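Local coordinates for flagellar basal body protein (Helicobacter pylori, PDB 5NPY) that probably serves as a building block of the flagellar hook, the curved tubular joint that links the rotary motor to the filament, at residues Ile229-Ile240 against Gly326-Leu334; Tyr266-Lys277 against Asn381-Lys392. One frame throughout, in Å; residues are numbered along the deposited sequence.

Contact 1: residues Ile229-Ile240 against Gly326-Leu334; sequences INALANDDNEPI and GGIADKLGL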
loop_
_atom_site.group_PDB
_atom_site.type_symbol
_atom_site.label_atom_id
_atom_site.label_comp_id
_atom_site.label_asym_id
_atom_site.label_seq_id
_atom_site.Cartn_x
_atom_site.Cartn_y
_atom_site.Cartn_z
ATOM N N ILE A 229 3.192 3.767 30.261
ATOM C CA ILE A 229 2.285 2.927 31.046
ATOM C C ILE A 229 0.828 3.055 30.571
ATOM O O ILE A 229 0.032 2.131 30.766
ATOM C CB ILE A 229 2.438 3.265 32.544
ATOM C CG1 ILE A 229 1.796 2.192 33.414
ATOM C CG2 ILE A 229 1.853 4.649 32.876
ATOM C CD1 ILE A 229 2.040 2.399 34.884
ATOM N N ASN A 230 0.452 4.189 29.945
ATOM C CA ASN A 230 -0.864 4.337 29.315
ATOM C C ASN A 230 -0.980 3.572 28.000
ATOM O O ASN A 230 -2.104 3.408 27.500
ATOM C CB ASN A 230 -1.182 5.816 29.051
ATOM C CG ASN A 230 -2.666 6.058 28.750
ATOM O OD1 ASN A 230 -3.538 5.731 29.583
ATOM N ND2 ASN A 230 -2.962 6.652 27.610
ATOM N N ALA A 231 0.141 3.132 27.419
ATOM C CA ALA A 231 0.138 2.283 26.220
ATOM C C ALA A 231 0.120 0.808 26.602
ATOM O O ALA A 231 0.879 -0.013 26.073
ATOM C CB ALA A 231 1.339 2.601 25.326
ATOM N N LEU A 232 -0.768 0.471 27.538
ATOM C CA LEU A 232 -0.842 -0.869 28.103
ATOM C C LEU A 232 -2.290 -1.234 28.413
ATOM O O LEU A 232 -3.190 -0.388 28.400
ATOM C CB LEU A 232 -0.002 -0.974 29.375
ATOM C CG LEU A 232 1.519 -0.886 29.204
ATOM C CD1 LEU A 232 2.126 -0.726 30.562
ATOM C CD2 LEU A 232 2.060 -2.133 28.507
ATOM N N ALA A 233 -2.499 -2.512 28.729
ATOM C CA ALA A 233 -3.782 -3.004 29.213
ATOM C C ALA A 233 -3.506 -4.175 30.142
ATOM O O ALA A 233 -2.464 -4.829 30.040
ATOM C CB ALA A 233 -4.710 -3.418 28.052
ATOM N N ASN A 234 -4.461 -4.454 31.045
ATOM C CA ASN A 234 -4.300 -5.570 31.968
ATOM C C ASN A 234 -4.786 -6.879 31.338
ATOM O O ASN A 234 -5.152 -6.943 30.166
ATOM C CB ASN A 234 -5.001 -5.308 33.305
ATOM C CG ASN A 234 -6.516 -5.133 33.185
ATOM O OD1 ASN A 234 -7.171 -5.659 32.282
ATOM N ND2 ASN A 234 -7.079 -4.387 34.131
ATOM N N ASP A 235 -4.812 -7.934 32.153
ATOM C CA ASP A 235 -5.092 -9.286 31.682
ATOM C C ASP A 235 -6.525 -9.450 31.183
ATOM O O ASP A 235 -6.795 -10.318 30.344
ATOM C CB ASP A 235 -4.819 -10.275 32.812
ATOM C CG ASP A 235 -4.665 -11.672 32.315
ATOM O OD1 ASP A 235 -5.230 -12.598 32.945
ATOM O OD2 ASP A 235 -3.974 -11.831 31.286
ATOM N N ASP A 236 -7.458 -8.656 31.691
ATOM C CA ASP A 236 -8.826 -8.675 31.199
ATOM C C ASP A 236 -9.050 -7.647 30.088
ATOM O O ASP A 236 -10.207 -7.324 29.766
ATOM C CB ASP A 236 -9.801 -8.471 32.365
ATOM C CG ASP A 236 -9.512 -9.415 33.544
ATOM O OD1 ASP A 236 -9.603 -8.966 34.711
ATOM O OD2 ASP A 236 -9.182 -10.603 33.300
ATOM N N ASN A 237 -7.958 -7.137 29.499
ATOM C CA ASN A 237 -7.934 -6.305 28.293
ATOM C C ASN A 237 -8.431 -4.885 28.534
ATOM O O ASN A 237 -8.709 -4.153 27.581
ATOM C CB ASN A 237 -8.714 -6.951 27.142
ATOM C CG ASN A 237 -8.008 -8.182 26.602
ATOM O OD1 ASN A 237 -6.988 -8.596 27.141
ATOM N ND2 ASN A 237 -8.540 -8.764 25.537
ATOM N N GLU A 238 -8.526 -4.468 29.770
ATOM C CA GLU A 238 -8.907 -3.105 30.060
ATOM C C GLU A 238 -7.696 -2.199 29.882
ATOM O O GLU A 238 -6.650 -2.452 30.502
ATOM C CB GLU A 238 -9.425 -3.002 31.477
ATOM C CG GLU A 238 -10.404 -4.086 31.863
ATOM C CD GLU A 238 -10.821 -3.949 33.310
ATOM O OE1 GLU A 238 -10.003 -4.298 34.191
ATOM O OE2 GLU A 238 -11.947 -3.463 33.561
ATOM N N PRO A 239 -7.779 -1.160 29.054
ATOM C CA PRO A 239 -6.704 -0.163 29.016
ATOM C C PRO A 239 -6.396 0.331 30.423
ATOM O O PRO A 239 -7.289 0.435 31.277
ATOM C CB PRO A 239 -7.287 0.952 28.142
ATOM C CG PRO A 239 -8.748 0.718 28.137
ATOM C CD PRO A 239 -8.938 -0.757 28.247
ATOM N N ILE A 240 -5.114 0.600 30.678
ATOM C CA ILE A 240 -4.742 1.149 31.977
ATOM C C ILE A 240 -5.348 2.537 32.166
ATOM O O ILE A 240 -5.694 2.929 33.292
ATOM C CB ILE A 240 -3.210 1.167 32.127
ATOM C CG1 ILE A 240 -2.665 -0.262 32.012
ATOM C CG2 ILE A 240 -2.811 1.820 33.437
ATOM C CD1 ILE A 240 -3.173 -1.190 33.090
ATOM N N GLY A 326 -5.003 3.940 43.707
ATOM C CA GLY A 326 -5.281 4.767 42.571
ATOM C C GLY A 326 -5.773 3.908 41.435
ATOM O O GLY A 326 -5.746 2.708 41.510
ATOM N N GLY A 327 -6.236 4.551 40.383
ATOM C CA GLY A 327 -6.712 3.881 39.206
ATOM C C GLY A 327 -5.726 2.955 38.527
ATOM O O GLY A 327 -6.074 1.905 38.101
ATOM N N ILE A 328 -4.488 3.374 38.427
ATOM C CA ILE A 328 -3.467 2.597 37.792
ATOM C C ILE A 328 -3.130 1.348 38.573
ATOM O O ILE A 328 -2.869 0.341 38.023
ATOM C CB ILE A 328 -2.225 3.423 37.517
ATOM C CG1 ILE A 328 -2.556 4.496 36.513
ATOM C CG2 ILE A 328 -1.137 2.548 36.992
ATOM C CD1 ILE A 328 -1.852 5.793 36.750
ATOM N N ALA A 329 -3.167 1.472 39.874
ATOM C CA ALA A 329 -2.945 0.386 40.773
ATOM C C ALA A 329 -4.081 -0.606 40.690
ATOM O O ALA A 329 -3.850 -1.772 40.584
ATOM C CB ALA A 329 -2.807 0.906 42.165
ATOM N N ASP A 330 -5.305 -0.122 40.705
ATOM C CA ASP A 330 -6.475 -0.961 40.604
ATOM C C ASP A 330 -6.390 -1.772 39.324
ATOM O O ASP A 330 -6.570 -2.929 39.339
ATOM C CB ASP A 330 -7.787 -0.151 40.550
ATOM C CG ASP A 330 -8.155 0.548 41.861
ATOM O OD1 ASP A 330 -7.632 0.254 42.925
ATOM O OD2 ASP A 330 -9.013 1.433 41.820
ATOM N N LYS A 331 -6.110 -1.125 38.219
ATOM C CA LYS A 331 -6.002 -1.747 36.924
ATOM C C LYS A 331 -4.958 -2.817 36.801
ATOM O O LYS A 331 -5.167 -3.777 36.156
ATOM C CB LYS A 331 -5.709 -0.692 35.899
ATOM C CG LYS A 331 -6.876 0.153 35.523
ATOM C CD LYS A 331 -7.868 -0.653 34.789
ATOM C CE LYS A 331 -9.110 0.154 34.575
ATOM N NZ LYS A 331 -10.260 -0.748 34.655
ATOM N N LEU A 332 -3.835 -2.617 37.440
ATOM C CA LEU A 332 -2.753 -3.532 37.406
ATOM C C LEU A 332 -2.795 -4.577 38.490
ATOM O O LEU A 332 -2.001 -5.458 38.482
ATOM C CB LEU A 332 -1.466 -2.763 37.565
ATOM C CG LEU A 332 -1.088 -1.910 36.386
ATOM C CD1 LEU A 332 -0.138 -0.798 36.748
ATOM C CD2 LEU A 332 -0.579 -2.744 35.239
ATOM N N GLY A 333 -3.712 -4.476 39.425
ATOM C CA GLY A 333 -3.742 -5.405 40.517
ATOM C C GLY A 333 -2.549 -5.228 41.435
ATOM O O GLY A 333 -1.987 -6.172 41.907
ATOM N N LEU A 334 -2.182 -3.997 41.685
ATOM C CA LEU A 334 -1.071 -3.709 42.522
ATOM C C LEU A 334 -1.476 -2.977 43.784
ATOM O O LEU A 334 -0.662 -2.387 44.435
ATOM C CB LEU A 334 -0.072 -2.892 41.745
ATOM C CG LEU A 334 0.882 -3.633 40.817
ATOM C CD1 LEU A 334 1.811 -2.661 40.131
ATOM C CD2 LEU A 334 1.674 -4.706 41.535
#
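Asn234 and Lys331 make the one direct polar bond between the loop 229-240 and the helix 327-332 that does not rest on charge. Asn234 ND2 gives a proton to Lys331 O at 2.9 Å, in the carbonyl plane and on a lone pair, with an N-H...O angle of 160°. The same ND2 reaches Glu238 OE1 at 2.9 Å, and both acceptors lie close to the amide plane. Asn234 OD1 takes the backbone N of Glu238, just past the type I turn 234-237, at 3.1 Å, so the flat group is held at both ends. Its chi1 of 62° folds the amide to where it can reach both the helix and its own loop.

The close-packed part is apolar. Ile240 points its CD1 at Leu332 CD2 (3.7 Å) and at Lys331 CB, while its other branch, CG2, lies 4.0 Å from Ile328 CG2. Ile229 adds its extended end, CD1 standing 3.8 Å from Ile328 CG2, so that the Ile328 methyl is touched by both isoleucines. The aliphatic part of Lys331 packs along the carbonyls of Pro239 and Ile240.

Only the charged end is looser: on the partly exposed side, Lys331 NZ forms a long salt bridge, 3.4 Å from Glu238 OE2, with the two side chains nearly perpendicular.

The short helix, closed by a Schellman motif at Gly333, and the loop share Ile352 of strand 346-364, touched by Leu332 and Leu232, while the loop alone, through Ile229, reaches Tyr266 of strand 260-266.

Contact 2: residues Tyr266-Lys277 against Asn381-Lys392; sequences YGDAEKGENQFK and NSNDPTSSPTSK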
loop_
_atom_site.group_PDB
_atom_site.type_symbol
_atom_site.label_atom_id
_atom_site.label_comp_id
_atom_site.label_asym_id
_atom_site.label_seq_id
_atom_site.Cartn_x
_atom_site.Cartn_y
_atom_site.Cartn_z
ATOM N N TYR A 266 0.437 10.834 36.688
ATOM C CA TYR A 266 0.753 10.551 35.299
ATOM C C TYR A 266 0.744 11.832 34.483
ATOM O O TYR A 266 -0.197 12.632 34.568
ATOM C CB TYR A 266 -0.228 9.539 34.704
ATOM C CG TYR A 266 0.050 9.232 33.249
ATOM C CD1 TYR A 266 -0.618 9.915 32.227
ATOM C CD2 TYR A 266 1.000 8.267 32.886
ATOM C CE1 TYR A 266 -0.349 9.648 30.882
ATOM C CE2 TYR A 266 1.265 7.984 31.538
ATOM C CZ TYR A 266 0.582 8.672 30.548
ATOM O OH TYR A 266 0.834 8.409 29.230
ATOM N N GLY A 267 1.776 11.997 33.669
ATOM C CA GLY A 267 1.906 13.157 32.810
ATOM C C GLY A 267 3.351 13.347 32.389
ATOM O O GLY A 267 4.235 12.563 32.737
ATOM N N ASP A 268 3.569 14.406 31.606
ATOM C CA ASP A 268 4.905 14.789 31.136
ATOM C C ASP A 268 5.915 14.718 32.283
ATOM O O ASP A 268 5.805 15.467 33.261
ATOM C CB ASP A 268 4.858 16.200 30.523
ATOM C CG ASP A 268 6.187 16.624 29.847
ATOM O OD1 ASP A 268 6.134 17.412 28.878
ATOM O OD2 ASP A 268 7.279 16.190 30.279
ATOM N N ALA A 269 6.889 13.807 32.187
ATOM C CA ALA A 269 7.836 13.605 33.284
ATOM C C ALA A 269 8.623 14.871 33.643
ATOM O O ALA A 269 9.154 14.955 34.756
ATOM C CB ALA A 269 8.811 12.460 32.949
ATOM N N GLU A 270 8.690 15.865 32.752
ATOM C CA GLU A 270 9.465 17.072 33.025
ATOM C C GLU A 270 8.650 18.211 33.635
ATOM O O GLU A 270 9.243 19.224 34.024
ATOM C CB GLU A 270 10.154 17.564 31.743
ATOM C CG GLU A 270 10.988 16.480 31.080
ATOM C CD GLU A 270 12.044 17.001 30.126
ATOM O OE1 GLU A 270 11.738 17.202 28.929
ATOM O OE2 GLU A 270 13.195 17.188 30.571
ATOM N N LYS A 271 7.583 18.270 33.886
ATOM C CA LYS A 271 6.497 19.131 34.333
ATOM C C LYS A 271 5.999 18.677 35.695
ATOM O O LYS A 271 6.257 17.552 36.132
ATOM C CB LYS A 271 5.334 19.122 33.345
ATOM C CG LYS A 271 5.701 19.644 31.984
ATOM C CD LYS A 271 6.006 21.135 32.015
ATOM C CE LYS A 271 6.378 21.644 30.617
ATOM N NZ LYS A 271 5.221 21.546 29.639
ATOM N N GLY A 272 5.537 19.642 36.473
ATOM C CA GLY A 272 4.895 19.331 37.738
ATOM C C GLY A 272 5.791 18.596 38.728
ATOM O O GLY A 272 7.026 18.555 38.616
ATOM N N GLU A 273 5.128 17.993 39.711
ATOM C CA GLU A 273 5.782 17.311 40.817
ATOM C C GLU A 273 5.461 15.820 40.777
ATOM O O GLU A 273 4.285 15.426 40.676
ATOM C CB GLU A 273 5.337 17.916 42.151
ATOM C CG GLU A 273 6.012 17.324 43.375
ATOM C CD GLU A 273 5.349 17.767 44.665
ATOM O OE1 GLU A 273 4.317 18.470 44.585
ATOM O OE2 GLU A 273 5.852 17.407 45.753
ATOM N N ASN A 274 6.516 15.000 40.869
ATOM C CA ASN A 274 6.408 13.540 40.899
ATOM C C ASN A 274 5.601 13.012 39.719
ATOM O O ASN A 274 4.783 12.108 39.865
ATOM C CB ASN A 274 5.809 13.054 42.230
ATOM C CG ASN A 274 6.718 13.341 43.408
ATOM O OD1 ASN A 274 7.904 13.610 43.221
ATOM N ND2 ASN A 274 6.171 13.298 44.624
ATOM N N GLN A 275 5.817 13.590 38.539
ATOM C CA GLN A 275 5.119 13.134 37.346
ATOM C C GLN A 275 5.895 12.007 36.675
ATOM O O GLN A 275 7.119 11.948 36.734
ATOM C CB GLN A 275 4.881 14.289 36.371
ATOM C CG GLN A 275 3.984 15.372 36.966
ATOM C CD GLN A 275 3.071 16.064 35.957
ATOM O OE1 GLN A 275 3.260 15.966 34.742
ATOM N NE2 GLN A 275 2.078 16.780 36.469
ATOM N N PHE A 276 5.162 11.084 36.076
ATOM C CA PHE A 276 5.754 9.952 35.377
ATOM C C PHE A 276 4.895 9.641 34.173
ATOM O O PHE A 276 3.700 9.970 34.135
ATOM C CB PHE A 276 5.855 8.683 36.237
ATOM C CG PHE A 276 4.505 8.121 36.658
ATOM C CD1 PHE A 276 3.771 8.732 37.695
ATOM C CD2 PHE A 276 3.971 6.984 36.034
ATOM C CE1 PHE A 276 2.519 8.228 38.100
ATOM C CE2 PHE A 276 2.713 6.463 36.442
ATOM C CZ PHE A 276 1.983 7.095 37.477
ATOM N N LYS A 277 5.525 9.000 33.199
ATOM C CA LYS A 277 4.860 8.632 31.965
ATOM C C LYS A 277 5.186 7.180 31.619
ATOM O O LYS A 277 4.274 6.388 31.340
ATOM C CB LYS A 277 5.296 9.550 30.838
ATOM C CG LYS A 277 4.590 9.258 29.527
ATOM C CD LYS A 277 4.550 10.469 28.690
ATOM C CE LYS A 277 4.079 10.119 27.283
ATOM N NZ LYS A 277 2.601 10.117 27.148
ATOM N N ASN A 381 3.936 4.550 22.978
ATOM C CA ASN A 381 3.731 5.867 23.543
ATOM C C ASN A 381 2.357 6.368 23.137
ATOM O O ASN A 381 1.974 6.249 21.970
ATOM C CB ASN A 381 4.790 6.875 23.073
ATOM C CG ASN A 381 4.796 8.120 23.916
ATOM O OD1 ASN A 381 5.202 8.088 25.073
ATOM N ND2 ASN A 381 4.307 9.216 23.359
ATOM N N SER A 382 1.631 6.942 24.085
ATOM C CA SER A 382 0.318 7.488 23.773
ATOM C C SER A 382 0.363 9.010 23.857
ATOM O O SER A 382 1.161 9.586 24.608
ATOM C CB SER A 382 -0.747 6.916 24.713
ATOM O OG SER A 382 -0.636 7.519 25.980
ATOM N N ASN A 383 -0.467 9.663 23.049
ATOM C CA ASN A 383 -0.501 11.125 23.009
ATOM C C ASN A 383 -1.435 11.627 24.113
ATOM O O ASN A 383 -2.656 11.555 24.004
ATOM C CB ASN A 383 -0.917 11.619 21.628
ATOM C CG ASN A 383 -1.414 13.078 21.634
ATOM O OD1 ASN A 383 -2.566 13.359 21.285
ATOM N ND2 ASN A 383 -0.556 13.995 22.054
ATOM N N ASP A 384 -0.836 12.125 25.187
ATOM C CA ASP A 384 -1.556 12.699 26.302
ATOM C C ASP A 384 -2.050 14.097 25.910
ATOM O O ASP A 384 -1.235 14.942 25.545
ATOM C CB ASP A 384 -0.640 12.732 27.530
ATOM C CG ASP A 384 -1.290 13.400 28.764
ATOM O OD1 ASP A 384 -2.365 14.008 28.648
ATOM O OD2 ASP A 384 -0.725 13.281 29.893
ATOM N N PRO A 385 -3.361 14.367 25.957
ATOM C CA PRO A 385 -3.831 15.698 25.546
ATOM C C PRO A 385 -3.284 16.829 26.393
ATOM O O PRO A 385 -3.252 17.956 25.908
ATOM C CB PRO A 385 -5.360 15.585 25.672
ATOM C CG PRO A 385 -5.576 14.500 26.676
ATOM C CD PRO A 385 -4.488 13.498 26.334
ATOM N N THR A 386 -2.835 16.579 27.624
ATOM C CA THR A 386 -2.302 17.674 28.429
ATOM C C THR A 386 -0.834 17.984 28.147
ATOM O O THR A 386 -0.267 18.852 28.820
ATOM C CB THR A 386 -2.464 17.388 29.916
ATOM O OG1 THR A 386 -1.753 16.189 30.250
ATOM C CG2 THR A 386 -3.959 17.257 30.300
ATOM N N SER A 387 -0.212 17.309 27.187
ATOM C CA SER A 387 1.169 17.573 26.809
ATOM C C SER A 387 1.267 18.807 25.908
ATOM O O SER A 387 0.383 19.075 25.095
ATOM C CB SER A 387 1.738 16.372 26.068
ATOM O OG SER A 387 1.059 16.250 24.828
ATOM N N SER A 388 2.365 19.548 26.047
ATOM C CA SER A 388 2.643 20.725 25.228
ATOM C C SER A 388 3.593 20.386 24.081
ATOM O O SER A 388 4.166 19.297 24.028
ATOM C CB SER A 388 3.235 21.832 26.090
ATOM O OG SER A 388 4.413 21.376 26.731
ATOM N N PRO A 389 3.758 21.303 23.107
ATOM C CA PRO A 389 4.774 21.089 22.061
ATOM C C PRO A 389 6.185 20.833 22.590
ATOM O O PRO A 389 6.997 20.248 21.868
ATOM C CB PRO A 389 4.717 22.383 21.233
ATOM C CG PRO A 389 3.452 23.125 21.683
ATOM C CD PRO A 389 2.745 22.299 22.703
ATOM N N THR A 390 6.500 21.219 23.830
ATOM C CA THR A 390 7.832 20.917 24.365
ATOM C C THR A 390 7.988 19.485 24.880
ATOM O O THR A 390 9.120 19.077 25.178
ATOM C CB THR A 390 8.206 21.868 25.506
ATOM O OG1 THR A 390 7.463 21.537 26.690
ATOM C CG2 THR A 390 7.931 23.298 25.116
ATOM N N SER A 391 6.898 18.729 25.023
ATOM C CA SER A 391 6.990 17.385 25.595
ATOM C C SER A 391 7.779 16.488 24.657
ATOM O O SER A 391 7.533 16.477 23.447
ATOM C CB SER A 391 5.593 16.798 25.830
ATOM O OG SER A 391 4.782 17.692 26.564
ATOM N N LYS A 392 8.743 15.751 25.202
ATOM C CA LYS A 392 9.562 14.913 24.334
ATOM C C LYS A 392 8.813 13.693 23.814
ATOM O O LYS A 392 9.212 13.136 22.789
ATOM C CB LYS A 392 10.825 14.475 25.068
ATOM C CG LYS A 392 11.716 15.636 25.379
ATOM C CD LYS A 392 12.898 15.239 26.229
ATOM C CE LYS A 392 13.905 16.362 26.211
ATOM N NZ LYS A 392 13.248 17.641 26.631
HETATM O O HOH W 1 1.531 15.466 29.932
HETATM O O HOH W 2 9.145 16.327 28.183
HETATM O O HOH W 3 7.694 19.473 28.657
HETATM O O HOH W 4 1.827 12.516 25.423
HETATM O O HOH W 5 1.913 12.016 29.252
#
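This is a polar, water-bridged contact between two largely irregular segments: the loop between strands 260-266 and 275-276, with the strand residues at its ends, faces the connection between strands 370-381 and 396-406. The evidence is a series of charged and hydroxyl ends meeting between the two segments, with no apolar side-chain pair among them.

At the buried end, Lys277 NZ donates to Ser382 O at 3.0 Å, with a C=O...N angle of 156°. Its chain is extended until a bend at chi4 (86°), which turns the ammonium aside while CE stays 3.2 Å from Asn381 OD1. Tyr266 OH, itself hydrogen-bonded to Asp228 OD2, waters 4 and 5 and the charged Asp228 OD1 also surround NZ; these five acceptors must share its three protons. Water 5 donates to Asp384 OD2, so lysine and carboxylate, 5.3 Å apart, are joined through water, and Arg246 pairs with Asp384.

Farther out, Asp268 OD1 lies 2.7 Å from Ser391 OG, a hydroxyl whose proton may instead serve Ser388 O. Lys271 NZ donates to Ser388 OG at 3.0 Å. Glu270 meets Lys392 in a salt bridge, NZ to OE1 2.8 Å on the syn lone pair, and water 2 links Glu270 OE1 and Asp268 OD2 to Lys392 N.

Both loops are shaped by Asx turns: Asp268 OD2 accepts from Glu270 N, and Asp384 OD1 from Thr386 N. Each aspartate also opens a type I turn. At the inner edge Asn381, bonded to Arg393, belongs to the pocket that binds the tris-hydroxymethyl-methyl-ammonium ion.

From the N terminus the chain reaches 229-240 first, then 266-277, 326-334 and 381-392, so the two contacts cross: contact 1 closes the loop from 240 to 326, which holds the first half of contact 2, and contact 2 closes the loop from 277 to 381, which holds the second half of contact 1. Contact 1 ties the loop after helix 221-226 to helix 327-332; contact 2 brings the loop between strands 260-266 and 275-276 to the connection between strands 370-381 and 396-406. Their centres are about 18 Å apart, yet they touch directly, Asn230 ND2 lying 3.0 Å from Ser382 OG and Ile229 N 3.0 Å from Lys277 O, both probable hydrogen bonds.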